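Local structure of 5'-nucleotidase SURE (Aquifex aeolicus, 2WQK) at residues I172-A184 / G215-T229. The protein probably removes the phosphate from nucleoside 5'-monophosphates, as a SurE-family nucleotidase that uses one divalent metal cation per subunit. Residues are numbered along the deposited sequence; the frame is centred on the assembly and turned at random.
Sequences IKGIKVTRQGKRA and GTDYWAVLNGYVSVT
With OG1 set between backbone N and carbonyl carbon (chi1 58°), Thr178 OG1 hydrogen-bonds to both Ser227 OG and Thr229 OG1, each at 2.7 Å; the same kind of torsion in Asp217 (chi1 51°) turns the carboxylate to the loop at Gly181. Gly181 N donates to Asp217 OD1 (2.9 Å) from one face of the carboxylate plane and Tyr218 N from the other, while Asp217 OD2 is held by Gly100 N. Without the carboxylate, as with an alanine here, Gly181 N and Gly100 N would probably lose their acceptor and the loop would be freer to shift. Beyond it, Ala184 CB lies over one face of the Tyr218 ring, 3.7 Å from its centroid. Strand 174-177 runs parallel to 225-229 at the edge of the main sheet, bonded through Lys176 N to Val226 O (2.8 Å). On one sheet face Ile175 and Val226 pack against Val141 and Ile145 of helix 135-152. On the other, Tyr225 is sandwiched by Lys176 CD and Lys173 CB, and Lys173 NZ reaches Asn223 O (2.7 Å) past the Schellman end of helix 217-222. Backbone pairing thus sets the register, three buried hydroxyls are linked through Thr178 OG1, and a carboxylate fastens the outgoing chain to the helix start.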
ATOM      1  N   ILE A 172     -24.482  29.868  -5.257  1.00 22.28           N
ATOM      2  CA  ILE A 172     -25.162  28.693  -4.663  1.00 21.72           C
ATOM      3  C   ILE A 172     -26.654  29.023  -4.588  1.00 21.84           C
ATOM      4  O   ILE A 172     -27.036  30.105  -4.095  1.00 22.60           O
ATOM      5  CB  ILE A 172     -24.627  28.411  -3.245  1.00 22.30           C
ATOM      6  CG1 ILE A 172     -23.165  27.974  -3.300  1.00 23.18           C
ATOM      7  CG2 ILE A 172     -25.517  27.358  -2.516  1.00 21.93           C
ATOM      8  CD1 ILE A 172     -22.926  26.503  -3.743  1.00 24.54           C
ATOM      9  N   LYS A 173     -27.502  28.109  -5.055  1.00 20.98           N
ATOM     10  CA  LYS A 173     -28.915  28.406  -5.151  1.00 21.72           C
ATOM     11  C   LYS A 173     -29.648  28.309  -3.826  1.00 21.69           C
ATOM     12  O   LYS A 173     -30.703  28.928  -3.638  1.00 24.25           O
ATOM     13  CB  LYS A 173     -29.607  27.533  -6.192  1.00 21.79           C
ATOM     14  CG  LYS A 173     -29.096  27.662  -7.591  1.00 24.27           C
ATOM     15  CD  LYS A 173     -30.090  27.004  -8.537  1.00 28.08           C
ATOM     16  CE  LYS A 173     -29.542  26.790  -9.915  1.00 30.45           C
ATOM     17  NZ  LYS A 173     -30.323  25.655 -10.498  1.00 31.83           N
ATOM     18  N   GLY A 174     -29.119  27.487  -2.916  1.00 20.30           N
ATOM     19  CA  GLY A 174     -29.765  27.300  -1.654  1.00 19.04           C
ATOM     20  C   GLY A 174     -29.200  26.020  -1.059  1.00 18.03           C
ATOM     21  O   GLY A 174     -28.278  25.433  -1.615  1.00 18.42           O
ATOM     22  N   ILE A 175     -29.786  25.657   0.061  1.00 16.61           N
ATOM     23  CA  ILE A 175     -29.436  24.422   0.797  1.00 16.02           C
ATOM     24  C   ILE A 175     -30.698  23.578   0.840  1.00 15.90           C
ATOM     25  O   ILE A 175     -31.774  24.059   1.220  1.00 17.27           O
ATOM     26  CB  ILE A 175     -28.951  24.765   2.238  1.00 17.55           C
ATOM     27  CG1 ILE A 175     -27.711  25.694   2.201  1.00 18.35           C
ATOM     28  CG2 ILE A 175     -28.663  23.486   3.091  1.00 17.63           C
ATOM     29  CD1 ILE A 175     -27.272  26.178   3.556  1.00 21.58           C
ATOM     30  N   LYS A 176     -30.541  22.291   0.509  1.00 15.10           N
ATOM     31  CA  LYS A 176     -31.616  21.326   0.545  1.00 15.13           C
ATOM     32  C   LYS A 176     -31.256  20.137   1.442  1.00 14.31           C
ATOM     33  O   LYS A 176     -30.164  19.605   1.356  1.00 14.42           O
ATOM     34  CB  LYS A 176     -31.888  20.792  -0.866  1.00 15.68           C
ATOM     35  CG  LYS A 176     -32.489  21.843  -1.818  1.00 18.78           C
ATOM     36  CD  LYS A 176     -32.681  21.281  -3.199  1.00 24.25           C
ATOM     37  CE  LYS A 176     -33.831  20.310  -3.262  1.00 27.66           C
ATOM     38  NZ  LYS A 176     -35.153  20.863  -2.813  1.00 31.62           N
ATOM     39  N   VAL A 177     -32.229  19.742   2.234  1.00 13.25           N
ATOM     40  CA  VAL A 177     -32.200  18.468   2.949  1.00 13.19           C
ATOM     41  C   VAL A 177     -32.535  17.373   1.923  1.00 14.46           C
ATOM     42  O   VAL A 177     -33.532  17.472   1.208  1.00 16.42           O
ATOM     43  CB  VAL A 177     -33.194  18.458   4.115  1.00 13.69           C
ATOM     44  CG1 VAL A 177     -33.318  17.042   4.745  1.00 14.40           C
ATOM     45  CG2 VAL A 177     -32.816  19.536   5.134  1.00 15.20           C
ATOM     46  N   THR A 178     -31.696  16.339   1.857  1.00 12.84           N
ATOM     47  CA  THR A 178     -31.735  15.341   0.793  1.00 12.93           C
ATOM     48  C   THR A 178     -31.650  13.912   1.394  1.00 12.57           C
ATOM     49  O   THR A 178     -31.250  13.723   2.553  1.00 13.26           O
ATOM     50  CB  THR A 178     -30.534  15.514  -0.153  1.00 12.83           C
ATOM     51  OG1 THR A 178     -29.335  15.392   0.599  1.00 13.55           O
ATOM     52  CG2 THR A 178     -30.580  16.879  -0.891  1.00 14.01           C
ATOM     53  N   ARG A 179     -32.089  12.937   0.599  1.00 12.33           N
ATOM     54  CA  ARG A 179     -31.798  11.535   0.881  1.00 12.81           C
ATOM     55  C   ARG A 179     -30.575  11.048   0.115  1.00 13.03           C
ATOM     56  O   ARG A 179     -30.197  11.603  -0.907  1.00 14.37           O
ATOM     57  CB  ARG A 179     -33.015  10.646   0.540  1.00 13.24           C
ATOM     58  CG  ARG A 179     -33.387  10.551  -0.926  1.00 15.37           C
ATOM     59  CD  ARG A 179     -34.548   9.606  -1.155  1.00 17.01           C
ATOM     60  NE  ARG A 179     -34.816   9.435  -2.592  1.00 20.35           N
ATOM     61  CZ  ARG A 179     -35.566  10.219  -3.315  1.00 22.85           C
ATOM     62  NH1 ARG A 179     -36.113  11.290  -2.767  1.00 24.62           N
ATOM     63  NH2 ARG A 179     -35.735   9.933  -4.626  1.00 24.72           N
ATOM     64  N   GLN A 180     -29.998   9.942   0.587  1.00 12.94           N
ATOM     65  CA  GLN A 180     -28.929   9.266  -0.120  1.00 13.44           C
ATOM     66  C   GLN A 180     -29.495   8.727  -1.446  1.00 14.55           C
ATOM     67  O   GLN A 180     -30.422   7.939  -1.448  1.00 15.71           O
ATOM     68  CB  GLN A 180     -28.433   8.075   0.716  1.00 14.25           C
ATOM     69  CG  GLN A 180     -27.289   7.273   0.092  1.00 15.15           C
ATOM     70  CD  GLN A 180     -26.987   6.042   0.892  1.00 15.65           C
ATOM     71  OE1 GLN A 180     -27.877   5.458   1.483  1.00 18.89           O
ATOM     72  NE2 GLN A 180     -25.733   5.628   0.887  1.00 18.33           N
ATOM     73  N   GLY A 181     -28.905   9.110  -2.565  1.00 15.78           N
ATOM     74  CA  GLY A 181     -29.338   8.619  -3.860  1.00 18.46           C
ATOM     75  C   GLY A 181     -28.727   7.254  -4.135  1.00 20.47           C
ATOM     76  O   GLY A 181     -27.950   6.726  -3.364  1.00 20.17           O
ATOM     77  N   LYS A 182     -29.094   6.673  -5.267  0.50 23.09           N
ATOM     78  CA  LYS A 182     -28.466   5.422  -5.707  0.50 25.06           C
ATOM     79  C   LYS A 182     -27.012   5.708  -6.207  0.50 25.69           C
ATOM     80  O   LYS A 182     -26.151   6.204  -5.457  0.50 26.27           O
ATOM     81  CB  LYS A 182     -29.371   4.713  -6.752  0.50 25.93           C
ATOM     82  CG  LYS A 182     -30.730   4.240  -6.169  0.50 27.62           C
ATOM     83  CD  LYS A 182     -31.688   3.502  -7.171  0.80 30.48           C
ATOM     84  CE  LYS A 182     -32.991   3.106  -6.455  0.80 32.95           C
ATOM     85  NZ  LYS A 182     -33.879   2.272  -7.316  0.80 34.82           N
ATOM     86  N   ARG A 183     -26.676   5.266  -7.404  1.00 26.39           N
ATOM     87  CA  ARG A 183     -25.542   5.806  -8.121  1.00 26.53           C
ATOM     88  C   ARG A 183     -26.075   6.466  -9.382  1.00 27.06           C
ATOM     89  O   ARG A 183     -26.801   5.858 -10.143  1.00 25.91           O
ATOM     90  CB  ARG A 183     -24.529   4.717  -8.451  1.00 27.08           C
ATOM     91  CG  ARG A 183     -23.573   4.431  -7.317  1.00 26.76           C
ATOM     92  CD  ARG A 183     -23.087   3.020  -7.347  1.00 27.41           C
ATOM     93  NE  ARG A 183     -22.158   2.772  -6.247  1.00 26.10           N
ATOM     94  CZ  ARG A 183     -21.798   1.563  -5.803  1.00 22.46           C
ATOM     95  NH1 ARG A 183     -22.304   0.482  -6.374  1.00 19.25           N
ATOM     96  NH2 ARG A 183     -20.967   1.460  -4.772  1.00 23.30           N
ATOM     97  N   ALA A 184     -25.740   7.733  -9.560  1.00 27.53           N
ATOM     98  CA  ALA A 184     -26.293   8.507 -10.680  1.00 27.77           C
ATOM     99  C   ALA A 184     -25.443   8.284 -11.917  1.00 28.16           C
ATOM    100  O   ALA A 184     -24.947   9.235 -12.495  1.00 28.90           O
ATOM    101  CB  ALA A 184     -26.364  10.015 -10.325  1.00 28.27           C
ATOM    102  N   GLY A 215     -34.891  15.255  -4.909  1.00 19.99           N
ATOM    103  CA  GLY A 215     -34.956  14.799  -3.509  1.00 18.11           C
ATOM    104  C   GLY A 215     -33.663  14.127  -3.073  1.00 16.65           C
ATOM    105  O   GLY A 215     -33.402  14.034  -1.878  1.00 14.68           O
ATOM    106  N   THR A 216     -32.856  13.676  -4.029  1.00 14.53           N
ATOM    107  CA  THR A 216     -31.582  13.033  -3.722  1.00 14.61           C
ATOM    108  C   THR A 216     -30.411  14.020  -3.568  1.00 13.98           C
ATOM    109  O   THR A 216     -30.441  15.161  -4.086  1.00 14.23           O
ATOM    110  CB  THR A 216     -31.179  12.001  -4.777  1.00 14.36           C
ATOM    111  OG1 THR A 216     -30.903  12.649  -6.038  1.00 15.64           O
ATOM    112  CG2 THR A 216     -32.230  10.899  -4.923  1.00 15.49           C
ATOM    113  N   ASP A 217     -29.360  13.555  -2.906  1.00 12.71           N
ATOM    114  CA  ASP A 217     -28.113  14.304  -2.806  1.00 13.18           C
ATOM    115  C   ASP A 217     -27.544  14.667  -4.184  1.00 13.48           C
ATOM    116  O   ASP A 217     -27.170  15.822  -4.440  1.00 14.04           O
ATOM    117  CB  ASP A 217     -27.090  13.564  -1.902  1.00 12.87           C
ATOM    118  CG  ASP A 217     -26.843  12.072  -2.257  1.00 13.14           C
ATOM    119  OD1 ASP A 217     -27.411  11.541  -3.246  1.00 13.00           O
ATOM    120  OD2 ASP A 217     -25.995  11.491  -1.502  1.00 13.16           O
ATOM    121  N   TYR A 218     -27.516  13.697  -5.082  1.00 14.27           N
ATOM    122  CA  TYR A 218     -26.992  13.940  -6.435  1.00 15.85           C
ATOM    123  C   TYR A 218     -27.776  15.051  -7.122  1.00 15.54           C
ATOM    124  O   TYR A 218     -27.189  15.977  -7.709  1.00 16.81           O
ATOM    125  CB  TYR A 218     -27.131  12.698  -7.307  1.00 17.11           C
ATOM    126  CG  TYR A 218     -26.220  11.561  -7.019  1.00 20.57           C
ATOM    127  CD1 TYR A 218     -24.918  11.567  -7.462  1.00 23.79           C
ATOM    128  CD2 TYR A 218     -26.693  10.438  -6.351  1.00 23.12           C
ATOM    129  CE1 TYR A 218     -24.068  10.466  -7.225  1.00 24.86           C
ATOM    130  CE2 TYR A 218     -25.877   9.383  -6.118  1.00 24.22           C
ATOM    131  CZ  TYR A 218     -24.575   9.387  -6.580  1.00 23.56           C
ATOM    132  OH  TYR A 218     -23.804   8.290  -6.287  1.00 26.69           O
ATOM    133  N   TRP A 219     -29.102  14.965  -7.079  1.00 15.00           N
ATOM    134  CA  TRP A 219     -29.909  15.983  -7.815  1.00 15.53           C
ATOM    135  C   TRP A 219     -29.614  17.370  -7.283  1.00 15.33           C
ATOM    136  O   TRP A 219     -29.457  18.331  -8.054  1.00 16.98           O
ATOM    137  CB  TRP A 219     -31.412  15.680  -7.721  1.00 16.85           C
ATOM    138  CG  TRP A 219     -32.277  16.590  -8.550  1.00 18.82           C
ATOM    139  CD1 TRP A 219     -32.791  16.316  -9.791  1.00 20.59           C
ATOM    140  CD2 TRP A 219     -32.717  17.917  -8.212  1.00 20.47           C
ATOM    141  NE1 TRP A 219     -33.503  17.405 -10.236  1.00 21.58           N
ATOM    142  CE2 TRP A 219     -33.496  18.385  -9.287  1.00 21.61           C
ATOM    143  CE3 TRP A 219     -32.547  18.747  -7.101  1.00 20.98           C
ATOM    144  CZ2 TRP A 219     -34.047  19.656  -9.303  1.00 21.22           C
ATOM    145  CZ3 TRP A 219     -33.122  20.022  -7.116  1.00 20.90           C
ATOM    146  CH2 TRP A 219     -33.868  20.450  -8.200  1.00 21.53           C
ATOM    147  N   ALA A 220     -29.507  17.509  -5.960  1.00 15.48           N
ATOM    148  CA  ALA A 220     -29.317  18.833  -5.352  1.00 13.96           C
ATOM    149  C   ALA A 220     -28.033  19.444  -5.893  1.00 14.66           C
ATOM    150  O   ALA A 220     -28.048  20.586  -6.401  1.00 16.00           O
ATOM    151  CB  ALA A 220     -29.271  18.709  -3.802  1.00 14.64           C
ATOM    152  N   VAL A 221     -26.913  18.732  -5.805  1.00 14.54           N
ATOM    153  CA  VAL A 221     -25.625  19.315  -6.205  1.00 15.39           C
ATOM    154  C   VAL A 221     -25.530  19.515  -7.723  1.00 15.88           C
ATOM    155  O   VAL A 221     -24.926  20.503  -8.168  1.00 16.78           O
ATOM    156  CB  VAL A 221     -24.418  18.536  -5.644  1.00 15.60           C
ATOM    157  CG1 VAL A 221     -24.410  18.656  -4.113  1.00 16.68           C
ATOM    158  CG2 VAL A 221     -24.415  17.083  -6.100  1.00 16.67           C
ATOM    159  N   LEU A 222     -26.116  18.606  -8.498  1.00 16.62           N
ATOM    160  CA  LEU A 222     -26.135  18.736  -9.969  1.00 18.13           C
ATOM    161  C   LEU A 222     -26.866  20.008 -10.396  1.00 19.08           C
ATOM    162  O   LEU A 222     -26.604  20.562 -11.496  1.00 20.24           O
ATOM    163  CB  LEU A 222     -26.775  17.501 -10.622  1.00 18.53           C
ATOM    164  CG  LEU A 222     -25.853  16.281 -10.761  1.00 19.77           C
ATOM    165  CD1 LEU A 222     -26.660  14.961 -11.000  1.00 20.07           C
ATOM    166  CD2 LEU A 222     -24.768  16.511 -11.876  1.00 21.72           C
ATOM    167  N   ASN A 223     -27.815  20.441  -9.572  1.00 19.04           N
ATOM    168  CA  ASN A 223     -28.627  21.622  -9.849  1.00 19.11           C
ATOM    169  C   ASN A 223     -28.231  22.868  -9.065  1.00 19.30           C
ATOM    170  O   ASN A 223     -28.989  23.847  -9.025  1.00 21.17           O
ATOM    171  CB  ASN A 223     -30.095  21.280  -9.654  1.00 19.29           C
ATOM    172  CG  ASN A 223     -30.625  20.372 -10.785  1.00 21.39           C
ATOM    173  OD1 ASN A 223     -30.998  20.886 -11.869  1.00 23.94           O
ATOM    174  ND2 ASN A 223     -30.632  19.039 -10.578  1.00 21.62           N
ATOM    175  N   GLY A 224     -27.055  22.848  -8.432  1.00 18.35           N
ATOM    176  CA  GLY A 224     -26.506  24.050  -7.807  1.00 17.68           C
ATOM    177  C   GLY A 224     -26.936  24.339  -6.387  1.00 18.04           C
ATOM    178  O   GLY A 224     -26.738  25.431  -5.878  1.00 17.54           O
ATOM    179  N   TYR A 225     -27.469  23.318  -5.705  1.00 17.18           N
ATOM    180  CA  TYR A 225     -27.845  23.432  -4.314  1.00 16.72           C
ATOM    181  C   TYR A 225     -26.853  22.624  -3.447  1.00 15.58           C
ATOM    182  O   TYR A 225     -26.343  21.580  -3.864  1.00 16.18           O
ATOM    183  CB  TYR A 225     -29.219  22.823  -4.086  1.00 17.52           C
ATOM    184  CG  TYR A 225     -30.326  23.547  -4.789  1.00 19.01           C
ATOM    185  CD1 TYR A 225     -30.963  24.592  -4.175  1.00 20.42           C
ATOM    186  CD2 TYR A 225     -30.753  23.125  -6.026  1.00 19.70           C
ATOM    187  CE1 TYR A 225     -32.017  25.283  -4.838  1.00 20.99           C
ATOM    188  CE2 TYR A 225     -31.779  23.785  -6.686  1.00 21.70           C
ATOM    189  CZ  TYR A 225     -32.405  24.848  -6.078  1.00 20.23           C
ATOM    190  OH  TYR A 225     -33.422  25.498  -6.776  1.00 26.00           O
ATOM    191  N   VAL A 226     -26.660  23.088  -2.223  1.00 14.25           N
ATOM    192  CA  VAL A 226     -25.990  22.293  -1.194  1.00 13.81           C
ATOM    193  C   VAL A 226     -26.935  21.153  -0.817  1.00 12.61           C
ATOM    194  O   VAL A 226     -28.155  21.339  -0.702  1.00 14.10           O
ATOM    195  CB  VAL A 226     -25.677  23.128   0.048  1.00 13.33           C
ATOM    196  CG1 VAL A 226     -25.051  22.258   1.149  1.00 15.38           C
ATOM    197  CG2 VAL A 226     -24.729  24.267  -0.348  1.00 16.96           C
ATOM    198  N   SER A 227     -26.355  19.951  -0.667  1.00 13.08           N
ATOM    199  CA  SER A 227     -27.071  18.784  -0.179  1.00 12.34           C
ATOM    200  C   SER A 227     -26.683  18.514   1.264  1.00 12.12           C
ATOM    201  O   SER A 227     -25.498  18.382   1.551  1.00 12.04           O
ATOM    202  CB  SER A 227     -26.641  17.563  -0.996  1.00 12.83           C
ATOM    203  OG  SER A 227     -27.050  16.355  -0.383  1.00 13.29           O
ATOM    204  N   VAL A 228     -27.686  18.350   2.124  1.00 10.94           N
ATOM    205  CA  VAL A 228     -27.448  17.911   3.507  1.00 11.64           C
ATOM    206  C   VAL A 228     -28.307  16.665   3.744  1.00 10.92           C
ATOM    207  O   VAL A 228     -29.520  16.757   3.771  1.00 11.25           O
ATOM    208  CB  VAL A 228     -27.813  18.994   4.543  1.00 13.11           C
ATOM    209  CG1 VAL A 228     -27.530  18.474   5.948  1.00 12.42           C
ATOM    210  CG2 VAL A 228     -27.105  20.362   4.264  1.00 14.41           C
ATOM    211  N   THR A 229     -27.650  15.499   3.925  1.00 10.51           N
ATOM    212  CA  THR A 229     -28.361  14.250   4.168  1.00 10.53           C
ATOM    213  C   THR A 229     -28.129  13.830   5.633  1.00 10.61           C
ATOM    214  O   THR A 229     -26.984  13.712   6.057  1.00 11.06           O
ATOM    215  CB  THR A 229     -27.819  13.111   3.293  1.00 12.07           C
ATOM    216  OG1 THR A 229     -27.858  13.491   1.910  1.00 12.26           O
ATOM    217  CG2 THR A 229     -28.611  11.783   3.531  1.00 11.98           C
TER
HETATM  218  O   HOH W   1     -30.487  23.453 -12.439  1.00 31.27           O
HETATM  219  O   HOH W   2     -33.442  24.589  -9.725  1.00 38.58           O